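Local coordinates for tRNA nucleotidyl transferase-related protein (PDB 3H38) that probably adds cytidine and adenosine residues to the 3' end of tRNA, as a magnesium-dependent class II CCA-adding enzyme, here its C-terminal nucleotidyltransferase part, at residues R183-R187 with E226-P230. Residues are numbered along the deposited sequence; the frame is centred on the assembly and turned at random.
Sequences RFEQR and EEKNP
The last turn of helix 177-187 faces the loop between helices 214-225 and 230-239, Arg187 CA and Lys228 CA lying 6.5 Å apart. The helix belongs to the neck that follows the nucleotidyltransferase head of this class II CCA-adding enzyme, and the loop to a probable RNA-binding region; Arg183 and Arg187 bind ATP and CTP, absent from this apo model. Glu227 reaches across from the loop, its chain bent at chi2 (48°), which lays the carboxylate against the aliphatic part of Arg187, with OE2 3.4 Å from Arg187 CG. Its OE1 takes a weak, bent hydrogen bond from Arg187 NE at 3.4 Å, part of a salt bridge, the carboxylate and guanidinium planes being turned 50° apart. Arg183 comes no nearer than its CD, 4.1 Å from Glu227 OE1; its NH1 forms a salt bridge with Glu220. With an alanine here instead of Glu227, Arg187 NE would probably lose its acidic partner and Lys228 N the carboxylate it bonds. Arg187 lies beside Arg45, another nucleotide-binding arginine. Phe184 CE2 lies 3.9 Å above the guanidinium plane of Arg187, offset toward its rim. The aliphatic end of Lys228 passes alongside the helix end, CE 3.6 Å from Gln186 O. Within the loop, Glu227 OE2 accepts a weak hydrogen bond from Lys228 N at 3.1 Å.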
loop_
_atom_site.group_PDB
_atom_site.type_symbol
_atom_site.label_atom_id
_atom_site.label_comp_id
_atom_site.label_asym_id
_atom_site.label_seq_id
_atom_site.Cartn_x
_atom_site.Cartn_y
_atom_site.Cartn_z
ATOM N N ARG A 183 -2.429 8.337 -7.120
ATOM C CA ARG A 183 -1.193 7.854 -6.594
ATOM C C ARG A 183 0.048 8.393 -7.236
ATOM O O ARG A 183 0.938 8.764 -6.551
ATOM C CB ARG A 183 -1.131 6.350 -6.546
ATOM C CG ARG A 183 0.236 5.843 -6.392
ATOM C CD ARG A 183 0.287 4.502 -5.812
ATOM N NE ARG A 183 -0.361 3.563 -6.689
ATOM C CZ ARG A 183 0.263 2.795 -7.554
ATOM N NH1 ARG A 183 -0.404 1.988 -8.333
ATOM N NH2 ARG A 183 1.556 2.838 -7.629
ATOM N N PHE A 184 0.115 8.409 -8.555
ATOM C CA PHE A 184 1.285 8.962 -9.245
ATOM C C PHE A 184 1.228 10.490 -9.211
ATOM O O PHE A 184 2.246 11.155 -9.309
ATOM C CB PHE A 184 1.379 8.462 -10.696
ATOM C CG PHE A 184 1.666 6.971 -10.833
ATOM C CD1 PHE A 184 0.759 6.131 -11.457
ATOM C CD2 PHE A 184 2.853 6.424 -10.389
ATOM C CE1 PHE A 184 1.026 4.770 -11.610
ATOM C CE2 PHE A 184 3.118 5.069 -10.541
ATOM C CZ PHE A 184 2.202 4.243 -11.154
ATOM N N GLU A 185 0.032 11.048 -9.094
ATOM C CA GLU A 185 -0.099 12.490 -8.882
ATOM C C GLU A 185 0.618 12.938 -7.607
ATOM O O GLU A 185 1.366 13.905 -7.625
ATOM C CB GLU A 185 -1.565 12.908 -8.808
ATOM C CG GLU A 185 -1.861 14.202 -9.538
ATOM C CD GLU A 185 -3.178 14.818 -9.115
ATOM O OE1 GLU A 185 -3.796 14.313 -8.143
ATOM O OE2 GLU A 185 -3.592 15.817 -9.746
ATOM N N GLN A 186 0.398 12.244 -6.497
ATOM C CA GLN A 186 1.102 12.629 -5.280
ATOM C C GLN A 186 2.545 12.118 -5.263
ATOM O O GLN A 186 3.395 12.715 -4.613
ATOM C CB GLN A 186 0.368 12.201 -3.974
ATOM C CG GLN A 186 -1.152 12.372 -3.941
ATOM C CD GLN A 186 -1.604 13.754 -4.375
ATOM O OE1 GLN A 186 -0.986 14.748 -4.030
ATOM N NE2 GLN A 186 -2.693 13.817 -5.142
ATOM N N ARG A 187 2.828 11.013 -5.944
ATOM C CA ARG A 187 4.168 10.414 -5.871
ATOM C C ARG A 187 5.294 11.243 -6.522
ATOM O O ARG A 187 6.420 11.259 -6.028
ATOM C CB ARG A 187 4.178 8.996 -6.429
ATOM C CG ARG A 187 5.588 8.471 -6.680
ATOM C CD ARG A 187 5.576 7.559 -7.870
ATOM N NE ARG A 187 5.488 6.136 -7.539
ATOM C CZ ARG A 187 6.404 5.235 -7.903
ATOM N NH1 ARG A 187 6.242 3.950 -7.583
ATOM N NH2 ARG A 187 7.483 5.613 -8.603
ATOM N N GLU A 226 1.050 2.636 0.722
ATOM C CA GLU A 226 2.469 2.490 0.835
ATOM C C GLU A 226 3.219 3.581 0.115
ATOM O O GLU A 226 4.404 3.569 0.097
ATOM C CB GLU A 226 2.931 1.118 0.324
ATOM C CG GLU A 226 2.485 -0.088 1.107
ATOM C CD GLU A 226 2.232 0.185 2.562
ATOM O OE1 GLU A 226 1.110 -0.044 3.020
ATOM O OE2 GLU A 226 3.161 0.598 3.256
ATOM N N GLU A 227 2.510 4.492 -0.524
ATOM C CA GLU A 227 3.169 5.593 -1.219
ATOM C C GLU A 227 3.678 6.621 -0.202
ATOM O O GLU A 227 3.572 6.426 1.011
ATOM C CB GLU A 227 2.220 6.232 -2.238
ATOM C CG GLU A 227 2.883 7.222 -3.213
ATOM C CD GLU A 227 4.148 6.660 -3.825
ATOM O OE1 GLU A 227 4.017 5.647 -4.564
ATOM O OE2 GLU A 227 5.256 7.220 -3.550
ATOM N N LYS A 228 4.331 7.665 -0.653
ATOM C CA LYS A 228 4.906 8.579 0.305
ATOM C C LYS A 228 4.009 9.417 1.174
ATOM O O LYS A 228 4.210 9.413 2.367
ATOM C CB LYS A 228 6.018 9.428 -0.303
ATOM C CG LYS A 228 5.602 10.467 -1.272
ATOM C CD LYS A 228 6.633 10.537 -2.400
ATOM C CE LYS A 228 6.592 11.822 -3.186
ATOM N NZ LYS A 228 7.158 12.942 -2.407
ATOM N N ASN A 229 3.029 10.123 0.626
ATOM C CA ASN A 229 2.168 10.940 1.475
ATOM C C ASN A 229 0.741 10.544 1.290
ATOM O O ASN A 229 0.019 11.178 0.577
ATOM C CB ASN A 229 2.307 12.430 1.169
ATOM C CG ASN A 229 3.619 13.014 1.639
ATOM O OD1 ASN A 229 4.067 12.743 2.736
ATOM N ND2 ASN A 229 4.237 13.837 0.809
ATOM N N PRO A 230 0.353 9.486 1.968
ATOM C CA PRO A 230 -0.951 8.853 1.791
ATOM C C PRO A 230 -2.066 9.851 2.048
ATOM O O PRO A 230 -3.073 9.853 1.349
ATOM C CB PRO A 230 -0.971 7.755 2.865
ATOM C CG PRO A 230 0.454 7.591 3.315
ATOM C CD PRO A 230 1.111 8.928 3.103
#